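Local coordinates for Er-derived vesicles protein ERV41 (Saccharomyces cerevisiae, PDB 3ZLC) that travels in COPII-coated vesicles, is needed for efficient transport of a subset of secretory proteins to the Golgi, and facilitates retrograde transport back to the endoplasmic reticulum, at residues Glu131-Ala136 with Gly233-Tyr238; Phe154-Asn159 with Thr187-Tyr192. All coordinates share one frame; numbering follows the deposited sequence.

Both interactions lie deep in the lumenal part of Erv41p, with centres about 8 Å apart. Interaction 1 joins strands 130-136 and 233-240 within one mixed sheet. Interaction 2 leads from that sheet, through its strand 188-200, to strand 156-163 of a second mixed sheet facing it. Strands 188-200 and 233-240 are parallel neighbours, and probable backbone hydrogen bonds connect them, Phe235 N to Tyr189 O (2.7 Å) and Lys237 N to Tyr191 O (2.6 Å). Along the chain the order is 131-136, 154-159, 187-192, 233-238, so both segments of interaction 2 fall between those of interaction 1. One contact thus builds a layer and the other joins two layers of the beta-sandwich core.

Interaction 1 (Glu131-Ala136 with Gly233-Tyr238); sequences ELQITA and GIFFKY
Glu131 and Lys237 form a non-hydrogen-bonded pair, and their side chains lie side by side, pointing the same way. Glu131 CB and CG pass Phe236 O; with CG anti to the backbone N (chi1 162°) and the chain extended beyond it, the carboxylate arrives between two side chains of the other strand. CD lies near Lys237 CE, OE1 forms a salt bridge to Lys237 NZ (3.6 Å), and OE2 comes to 3.0 Å from Phe235 CD2, the carboxylate and ring planes 68° apart. OE2 also accepts a hydrogen bond from Gln133 NE2 (2.7 Å), which comes from above the carboxylate plane. Gln133 CG then sits at the edge of the Phe235 ring (3.5 Å to CD2), and Thr135 CG2 touches Phe235 CZ.

The strands are antiparallel. Leu132 and Phe236 exchange two N-H...O bonds, that from Phe236 N to Leu132 O measuring 2.8 Å and almost straight (179°); Ile134 and Ile234 form a second such pair. The face carrying these four residues is apolar: Leu132 CD2 packs on Phe236 CD1 (4.0 Å), and Phe236 stacks with Phe161 of the other sheet. The Glu131 face mixes polar groups with the Phe235 ring, and there the Lys237 ammonium probably balances much of the buried carboxylate's charge, Arg40 adding a long, weak ion pair.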
ATOM      1  N   GLU A 131      -5.313  -9.525   4.589  1.00 18.33           N
ATOM      2  CA  GLU A 131      -5.633  -8.228   4.007  1.00 20.25           C
ATOM      3  C   GLU A 131      -5.201  -7.101   4.953  1.00 19.15           C
ATOM      4  O   GLU A 131      -5.383  -7.198   6.164  1.00 22.08           O
ATOM      5  CB  GLU A 131      -7.141  -8.196   3.699  1.00 26.45           C
ATOM      6  CG  GLU A 131      -7.763  -6.833   3.484  1.00 42.64           C
ATOM      7  CD  GLU A 131      -9.266  -6.936   3.270  1.00 48.55           C
ATOM      8  OE1 GLU A 131      -9.800  -8.066   3.290  1.00 54.51           O
ATOM      9  OE2 GLU A 131      -9.916  -5.895   3.077  1.00 46.76           O
ATOM     10  N   LEU A 132      -4.585  -6.062   4.391  1.00 14.89           N
ATOM     11  CA  LEU A 132      -4.252  -4.850   5.142  1.00 14.26           C
ATOM     12  C   LEU A 132      -5.230  -3.760   4.715  1.00 20.60           C
ATOM     13  O   LEU A 132      -5.385  -3.511   3.516  1.00 19.55           O
ATOM     14  CB  LEU A 132      -2.838  -4.412   4.785  1.00 14.87           C
ATOM     15  CG  LEU A 132      -2.371  -3.075   5.343  1.00 23.52           C
ATOM     16  CD1 LEU A 132      -2.171  -3.194   6.828  1.00 22.47           C
ATOM     17  CD2 LEU A 132      -1.077  -2.679   4.666  1.00 34.99           C
ATOM     18  N   GLN A 133      -5.877  -3.110   5.686  1.00 17.10           N
ATOM     19  CA  GLN A 133      -6.959  -2.160   5.418  1.00 22.95           C
ATOM     20  C   GLN A 133      -6.645  -0.778   5.990  1.00 24.28           C
ATOM     21  O   GLN A 133      -6.341  -0.641   7.184  1.00 21.88           O
ATOM     22  CB  GLN A 133      -8.281  -2.668   6.042  1.00 25.95           C
ATOM     23  CG  GLN A 133      -8.648  -4.120   5.682  1.00 31.69           C
ATOM     24  CD  GLN A 133      -9.960  -4.564   6.311  1.00 41.31           C
ATOM     25  OE1 GLN A 133     -10.325  -4.098   7.387  1.00 46.94           O
ATOM     26  NE2 GLN A 133     -10.678  -5.457   5.635  1.00 44.51           N
ATOM     27  N   ILE A 134      -6.737   0.245   5.140  1.00 17.59           N
ATOM     28  CA  ILE A 134      -6.683   1.636   5.595  1.00 21.08           C
ATOM     29  C   ILE A 134      -8.066   2.280   5.391  1.00 20.67           C
ATOM     30  O   ILE A 134      -8.470   2.508   4.250  1.00 27.05           O
ATOM     31  CB  ILE A 134      -5.659   2.430   4.770  1.00 20.79           C
ATOM     32  CG1 ILE A 134      -4.277   1.761   4.840  1.00 19.92           C
ATOM     33  CG2 ILE A 134      -5.592   3.881   5.231  1.00 20.81           C
ATOM     34  CD1 ILE A 134      -3.238   2.423   3.940  1.00 29.92           C
ATOM     35  N   THR A 135      -8.781   2.560   6.481  1.00 18.31           N
ATOM     36  CA  THR A 135     -10.122   3.137   6.410  1.00 20.78           C
ATOM     37  C   THR A 135     -10.312   4.271   7.420  1.00 21.88           C
ATOM     38  O   THR A 135      -9.389   4.618   8.179  1.00 22.28           O
ATOM     39  CB  THR A 135     -11.237   2.078   6.660  1.00 22.16           C
ATOM     40  OG1 THR A 135     -11.169   1.630   8.017  1.00 26.30           O
ATOM     41  CG2 THR A 135     -11.095   0.886   5.732  1.00 24.70           C
ATOM     42  N   ALA A 136     -11.509   4.859   7.423  1.00 25.32           N
ATOM     43  CA  ALA A 136     -11.834   5.893   8.411  1.00 29.43           C
ATOM     44  C   ALA A 136     -12.127   5.245   9.756  1.00 31.59           C
ATOM     45  O   ALA A 136     -12.648   4.128   9.794  1.00 34.17           O
ATOM     46  CB  ALA A 136     -13.021   6.697   7.963  1.00 36.34           C
ATOM     47  N   GLY A 233     -12.181   2.866   1.578  1.00 19.51           N
ATOM     48  CA  GLY A 233     -10.781   3.011   1.926  1.00 16.80           C
ATOM     49  C   GLY A 233      -9.836   2.401   0.923  1.00 17.36           C
ATOM     50  O   GLY A 233     -10.128   2.299  -0.272  1.00 16.46           O
ATOM     51  N   ILE A 234      -8.675   2.004   1.418  1.00 15.20           N
ATOM     52  CA  ILE A 234      -7.632   1.480   0.557  1.00 13.63           C
ATOM     53  C   ILE A 234      -7.285   0.108   1.118  1.00 18.27           C
ATOM     54  O   ILE A 234      -6.904  -0.011   2.288  1.00 20.47           O
ATOM     55  CB  ILE A 234      -6.386   2.389   0.576  1.00 16.32           C
ATOM     56  CG1 ILE A 234      -6.730   3.797   0.068  1.00 19.57           C
ATOM     57  CG2 ILE A 234      -5.275   1.787  -0.300  1.00 14.66           C
ATOM     58  CD1 ILE A 234      -5.708   4.877   0.477  1.00 19.36           C
ATOM     59  N   PHE A 235      -7.427  -0.927   0.292  1.00 14.88           N
ATOM     60  CA  PHE A 235      -7.272  -2.306   0.766  1.00 20.59           C
ATOM     61  C   PHE A 235      -6.223  -3.079  -0.024  1.00 19.67           C
ATOM     62  O   PHE A 235      -6.242  -3.095  -1.261  1.00 18.63           O
ATOM     63  CB  PHE A 235      -8.611  -3.042   0.667  1.00 17.11           C
ATOM     64  CG  PHE A 235      -9.735  -2.397   1.468  1.00 23.17           C
ATOM     65  CD1 PHE A 235     -10.463  -1.328   0.945  1.00 21.19           C
ATOM     66  CD2 PHE A 235     -10.079  -2.880   2.725  1.00 27.72           C
ATOM     67  CE1 PHE A 235     -11.504  -0.737   1.678  1.00 17.74           C
ATOM     68  CE2 PHE A 235     -11.127  -2.299   3.465  1.00 29.24           C
ATOM     69  CZ  PHE A 235     -11.835  -1.231   2.938  1.00 25.78           C
ATOM     70  N   PHE A 236      -5.321  -3.736   0.691  1.00 14.20           N
ATOM     71  CA  PHE A 236      -4.313  -4.575   0.045  1.00 17.14           C
ATOM     72  C   PHE A 236      -4.598  -6.022   0.408  1.00 19.58           C
ATOM     73  O   PHE A 236      -4.382  -6.427   1.551  1.00 18.86           O
ATOM     74  CB  PHE A 236      -2.928  -4.209   0.558  1.00 11.32           C
ATOM     75  CG  PHE A 236      -2.516  -2.785   0.246  1.00 13.86           C
ATOM     76  CD1 PHE A 236      -2.809  -1.751   1.125  1.00 17.37           C
ATOM     77  CD2 PHE A 236      -1.813  -2.486  -0.924  1.00 13.89           C
ATOM     78  CE1 PHE A 236      -2.411  -0.427   0.851  1.00 23.10           C
ATOM     79  CE2 PHE A 236      -1.414  -1.170  -1.208  1.00 10.99           C
ATOM     80  CZ  PHE A 236      -1.715  -0.141  -0.320  1.00 17.55           C
ATOM     81  N   LYS A 237      -5.120  -6.792  -0.538  1.00 14.62           N
ATOM     82  CA  LYS A 237      -5.332  -8.213  -0.295  1.00 18.03           C
ATOM     83  C   LYS A 237      -4.083  -8.945  -0.733  1.00 20.96           C
ATOM     84  O   LYS A 237      -3.463  -8.597  -1.753  1.00 25.86           O
ATOM     85  CB  LYS A 237      -6.547  -8.730  -1.065  1.00 20.69           C
ATOM     86  CG  LYS A 237      -7.842  -8.026  -0.693  1.00 31.05           C
ATOM     87  CD  LYS A 237      -8.938  -9.025  -0.353  1.00 44.95           C
ATOM     88  CE  LYS A 237     -10.256  -8.314  -0.061  1.00 50.07           C
ATOM     89  NZ  LYS A 237     -11.348  -9.264   0.313  1.00 54.62           N
ATOM     90  N   TYR A 238      -3.669  -9.932   0.051  1.00 17.49           N
ATOM     91  CA  TYR A 238      -2.465 -10.665  -0.329  1.00 15.92           C
ATOM     92  C   TYR A 238      -2.624 -12.161  -0.142  1.00 21.37           C
ATOM     93  O   TYR A 238      -3.305 -12.626   0.773  1.00 15.52           O
ATOM     94  CB  TYR A 238      -1.229 -10.138   0.427  1.00 16.04           C
ATOM     95  CG  TYR A 238      -1.447  -9.980   1.920  1.00 19.02           C
ATOM     96  CD1 TYR A 238      -1.291 -11.065   2.772  1.00 16.90           C
ATOM     97  CD2 TYR A 238      -1.799  -8.751   2.476  1.00 15.80           C
ATOM     98  CE1 TYR A 238      -1.470 -10.943   4.130  1.00 21.19           C
ATOM     99  CE2 TYR A 238      -1.990  -8.620   3.862  1.00 17.76           C
ATOM    100  CZ  TYR A 238      -1.822  -9.724   4.676  1.00 24.10           C
ATOM    101  OH  TYR A 238      -2.006  -9.649   6.049  1.00 32.40           O
TER

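Interaction 2 (Phe154-Asn159 with Thr187-Tyr192)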
ATOM      1  N   PHE A 154      -9.604   9.357  -0.223  1.00 22.85           N
ATOM      2  CA  PHE A 154      -8.690   8.220  -0.328  1.00 18.08           C
ATOM      3  C   PHE A 154      -7.774   8.237  -1.551  1.00 15.99           C
ATOM      4  O   PHE A 154      -7.187   7.211  -1.914  1.00 16.81           O
ATOM      5  CB  PHE A 154      -9.452   6.894  -0.175  1.00 18.46           C
ATOM      6  CG  PHE A 154      -9.999   6.690   1.220  1.00 23.57           C
ATOM      7  CD1 PHE A 154      -9.142   6.414   2.278  1.00 23.04           C
ATOM      8  CD2 PHE A 154     -11.364   6.803   1.476  1.00 29.58           C
ATOM      9  CE1 PHE A 154      -9.640   6.239   3.580  1.00 26.91           C
ATOM     10  CE2 PHE A 154     -11.871   6.629   2.768  1.00 28.70           C
ATOM     11  CZ  PHE A 154     -11.008   6.348   3.821  1.00 27.08           C
ATOM     12  N   ASN A 155      -7.623   9.409  -2.165  1.00 20.37           N
ATOM     13  CA  ASN A 155      -6.497   9.631  -3.070  1.00 17.14           C
ATOM     14  C   ASN A 155      -5.235   9.205  -2.329  1.00 16.98           C
ATOM     15  O   ASN A 155      -5.109   9.414  -1.126  1.00 18.89           O
ATOM     16  CB  ASN A 155      -6.394  11.114  -3.458  1.00 20.57           C
ATOM     17  CG  ASN A 155      -7.688  11.652  -4.029  1.00 23.20           C
ATOM     18  OD1 ASN A 155      -8.285  11.042  -4.911  1.00 24.17           O
ATOM     19  ND2 ASN A 155      -8.138  12.789  -3.512  1.00 21.72           N
ATOM     20  N   HIS A 156      -4.298   8.570  -3.022  1.00 15.31           N
ATOM     21  CA  HIS A 156      -3.132   8.086  -2.301  1.00 14.03           C
ATOM     22  C   HIS A 156      -1.936   7.936  -3.216  1.00 14.83           C
ATOM     23  O   HIS A 156      -2.080   7.863  -4.443  1.00 14.00           O
ATOM     24  CB  HIS A 156      -3.442   6.752  -1.600  1.00 14.59           C
ATOM     25  CG  HIS A 156      -3.838   5.656  -2.540  1.00 17.85           C
ATOM     26  ND1 HIS A 156      -5.117   5.529  -3.031  1.00 17.00           N
ATOM     27  CD2 HIS A 156      -3.123   4.633  -3.081  1.00 16.01           C
ATOM     28  CE1 HIS A 156      -5.180   4.478  -3.835  1.00 16.01           C
ATOM     29  NE2 HIS A 156      -3.986   3.916  -3.880  1.00 17.12           N
ATOM     30  N   VAL A 157      -0.756   7.934  -2.605  1.00 16.40           N
ATOM     31  CA  VAL A 157       0.492   7.698  -3.318  1.00 13.16           C
ATOM     32  C   VAL A 157       1.144   6.529  -2.636  1.00 16.05           C
ATOM     33  O   VAL A 157       1.300   6.537  -1.417  1.00 16.14           O
ATOM     34  CB  VAL A 157       1.456   8.888  -3.169  1.00 15.48           C
ATOM     35  CG1 VAL A 157       2.840   8.523  -3.736  1.00 17.76           C
ATOM     36  CG2 VAL A 157       0.887  10.111  -3.884  1.00 14.40           C
ATOM     37  N   ILE A 158       1.523   5.513  -3.400  1.00 11.91           N
ATOM     38  CA  ILE A 158       2.240   4.401  -2.794  1.00 13.95           C
ATOM     39  C   ILE A 158       3.703   4.570  -3.162  1.00 19.67           C
ATOM     40  O   ILE A 158       4.075   4.368  -4.323  1.00 16.71           O
ATOM     41  CB  ILE A 158       1.722   3.029  -3.326  1.00 15.32           C
ATOM     42  CG1 ILE A 158       0.253   2.829  -2.917  1.00 15.76           C
ATOM     43  CG2 ILE A 158       2.574   1.882  -2.761  1.00 11.39           C
ATOM     44  CD1 ILE A 158      -0.493   1.734  -3.721  1.00 12.94           C
ATOM     45  N   ASN A 159       4.534   4.951  -2.196  1.00 14.75           N
ATOM     46  CA  ASN A 159       5.961   5.073  -2.479  1.00 14.43           C
ATOM     47  C   ASN A 159       6.609   3.700  -2.411  1.00 13.47           C
ATOM     48  O   ASN A 159       7.465   3.370  -3.242  1.00 13.98           O
ATOM     49  CB  ASN A 159       6.640   6.044  -1.506  1.00 17.32           C
ATOM     50  CG  ASN A 159       6.035   7.415  -1.565  1.00 22.63           C
ATOM     51  OD1 ASN A 159       5.993   8.023  -2.638  1.00 16.16           O
ATOM     52  ND2 ASN A 159       5.511   7.901  -0.423  1.00 16.96           N
ATOM     53  N   THR A 187     -13.793   7.022  -3.066  1.00 24.31           N
ATOM     54  CA  THR A 187     -13.539   5.809  -3.827  1.00 22.90           C
ATOM     55  C   THR A 187     -12.804   4.784  -2.965  1.00 24.91           C
ATOM     56  O   THR A 187     -11.912   5.129  -2.188  1.00 28.94           O
ATOM     57  CB  THR A 187     -12.756   6.138  -5.100  1.00 26.43           C
ATOM     58  OG1 THR A 187     -13.608   6.910  -5.954  1.00 26.74           O
ATOM     59  CG2 THR A 187     -12.311   4.861  -5.837  1.00 25.13           C
ATOM     60  N   THR A 188     -13.213   3.525  -3.094  1.00 18.96           N
ATOM     61  CA  THR A 188     -12.536   2.411  -2.441  1.00 23.02           C
ATOM     62  C   THR A 188     -11.585   1.759  -3.438  1.00 30.06           C
ATOM     63  O   THR A 188     -11.991   1.391  -4.546  1.00 25.32           O
ATOM     64  CB  THR A 188     -13.558   1.368  -1.987  1.00 28.45           C
ATOM     65  OG1 THR A 188     -14.261   1.873  -0.845  1.00 33.26           O
ATOM     66  CG2 THR A 188     -12.864   0.054  -1.625  1.00 21.48           C
ATOM     67  N   TYR A 189     -10.326   1.618  -3.042  1.00 15.75           N
ATOM     68  CA  TYR A 189      -9.329   0.997  -3.888  1.00 17.53           C
ATOM     69  C   TYR A 189      -8.915  -0.344  -3.291  1.00 21.30           C
ATOM     70  O   TYR A 189      -8.597  -0.435  -2.097  1.00 21.10           O
ATOM     71  CB  TYR A 189      -8.101   1.918  -3.998  1.00 20.65           C
ATOM     72  CG  TYR A 189      -8.410   3.299  -4.562  1.00 17.23           C
ATOM     73  CD1 TYR A 189      -8.789   4.346  -3.731  1.00 16.68           C
ATOM     74  CD2 TYR A 189      -8.302   3.552  -5.931  1.00 22.71           C
ATOM     75  CE1 TYR A 189      -9.060   5.607  -4.247  1.00 16.42           C
ATOM     76  CE2 TYR A 189      -8.567   4.803  -6.454  1.00 24.18           C
ATOM     77  CZ  TYR A 189      -8.944   5.826  -5.604  1.00 23.24           C
ATOM     78  OH  TYR A 189      -9.218   7.074  -6.123  1.00 25.02           O
ATOM     79  N   VAL A 190      -8.915  -1.387  -4.118  1.00 15.69           N
ATOM     80  CA  VAL A 190      -8.532  -2.719  -3.645  1.00 14.14           C
ATOM     81  C   VAL A 190      -7.432  -3.260  -4.538  1.00 17.86           C
ATOM     82  O   VAL A 190      -7.588  -3.299  -5.763  1.00 18.20           O
ATOM     83  CB  VAL A 190      -9.722  -3.697  -3.661  1.00 17.67           C
ATOM     84  CG1 VAL A 190      -9.322  -5.034  -3.011  1.00 15.26           C
ATOM     85  CG2 VAL A 190     -10.913  -3.096  -2.907  1.00 21.66           C
ATOM     86  N   TYR A 191      -6.316  -3.648  -3.931  1.00 15.06           N
ATOM     87  CA  TYR A 191      -5.250  -4.286  -4.678  1.00 15.07           C
ATOM     88  C   TYR A 191      -5.146  -5.757  -4.277  1.00 14.46           C
ATOM     89  O   TYR A 191      -5.034  -6.083  -3.080  1.00 19.33           O
ATOM     90  CB  TYR A 191      -3.928  -3.591  -4.394  1.00 12.46           C
ATOM     91  CG  TYR A 191      -3.881  -2.108  -4.727  1.00 15.77           C
ATOM     92  CD1 TYR A 191      -3.582  -1.672  -6.018  1.00 15.09           C
ATOM     93  CD2 TYR A 191      -4.097  -1.148  -3.748  1.00 16.04           C
ATOM     94  CE1 TYR A 191      -3.509  -0.307  -6.329  1.00 18.23           C
ATOM     95  CE2 TYR A 191      -4.026   0.217  -4.044  1.00 15.78           C
ATOM     96  CZ  TYR A 191      -3.720   0.625  -5.340  1.00 18.10           C
ATOM     97  OH  TYR A 191      -3.651   1.974  -5.642  1.00 15.46           O
ATOM     98  N   TYR A 192      -5.186  -6.641  -5.271  1.00 15.29           N
ATOM     99  CA  TYR A 192      -4.995  -8.074  -5.036  1.00 14.05           C
ATOM    100  C   TYR A 192      -3.599  -8.487  -5.441  1.00 16.20           C
ATOM    101  O   TYR A 192      -3.295  -8.594  -6.635  1.00 18.02           O
ATOM    102  CB  TYR A 192      -5.999  -8.885  -5.847  1.00 13.99           C
ATOM    103  CG  TYR A 192      -7.416  -8.731  -5.362  1.00 20.41           C
ATOM    104  CD1 TYR A 192      -8.225  -7.705  -5.839  1.00 16.33           C
ATOM    105  CD2 TYR A 192      -7.951  -9.612  -4.422  1.00 21.69           C
ATOM    106  CE1 TYR A 192      -9.535  -7.559  -5.391  1.00 22.79           C
ATOM    107  CE2 TYR A 192      -9.260  -9.476  -3.975  1.00 25.83           C
ATOM    108  CZ  TYR A 192     -10.038  -8.445  -4.461  1.00 24.82           C
ATOM    109  OH  TYR A 192     -11.327  -8.298  -4.013  1.00 30.44           O
TER
HETATM  110  O   HOH W   1     -10.002   8.950  -4.559  1.00 27.53           O
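His156 NE2 and Tyr191 OH share the hydrogen bond that spans this contact, 2.6 Å long; either atom could be the donor. The hydroxyl lies at the edge of the imidazole, and NE2 lies in turn near the plane of the phenol ring. The second ring nitrogen, ND1, donates a nearly straight bond to Phe154 O (2.9 Å), the acceptor lying close to the ring plane. Bonds at both nitrogens fix the ring's rotation, and chi1 of 61°, which sets CG between the backbone N and the carbonyl carbon, directs it at the opposing strand. Gln179 NE2 also bonds to Tyr191 OH.

Aromatic contact comes next. The imidazole edge meets the face of Tyr189 in a T-shaped pair, planes at 73°, with His156 CE1 3.5 Å from Tyr189 CG. Thr187 CG2 covers the opposite face of that phenol, offset toward its rim. His156, Tyr189 and Tyr191 thereby make an aromatic cluster. It lies between two facing layers of the beta-sandwich: strands 156-158 and 188-192 run at 18° to each other, yet their axes come no closer than 11.4 Å, so side chains rather than backbone bonds bridge them. A leucine in place of His156 would probably leave Tyr191 OH and Phe154 O without this ring's two hydrogen bonds and strip the Tyr189 face of its edge-on partner.

Apolar packing extends the interface at both ends. Ile158 CD1 lies 3.8 Å from Tyr191 CZ, and Phe154 CB approaches Tyr189 CE1.

One bridge runs through a single water, which donates to Asn155 OD1 (2.7 Å) and accepts from Tyr189 OH (2.6 Å), while Asn181 N also bonds to that same amide oxygen.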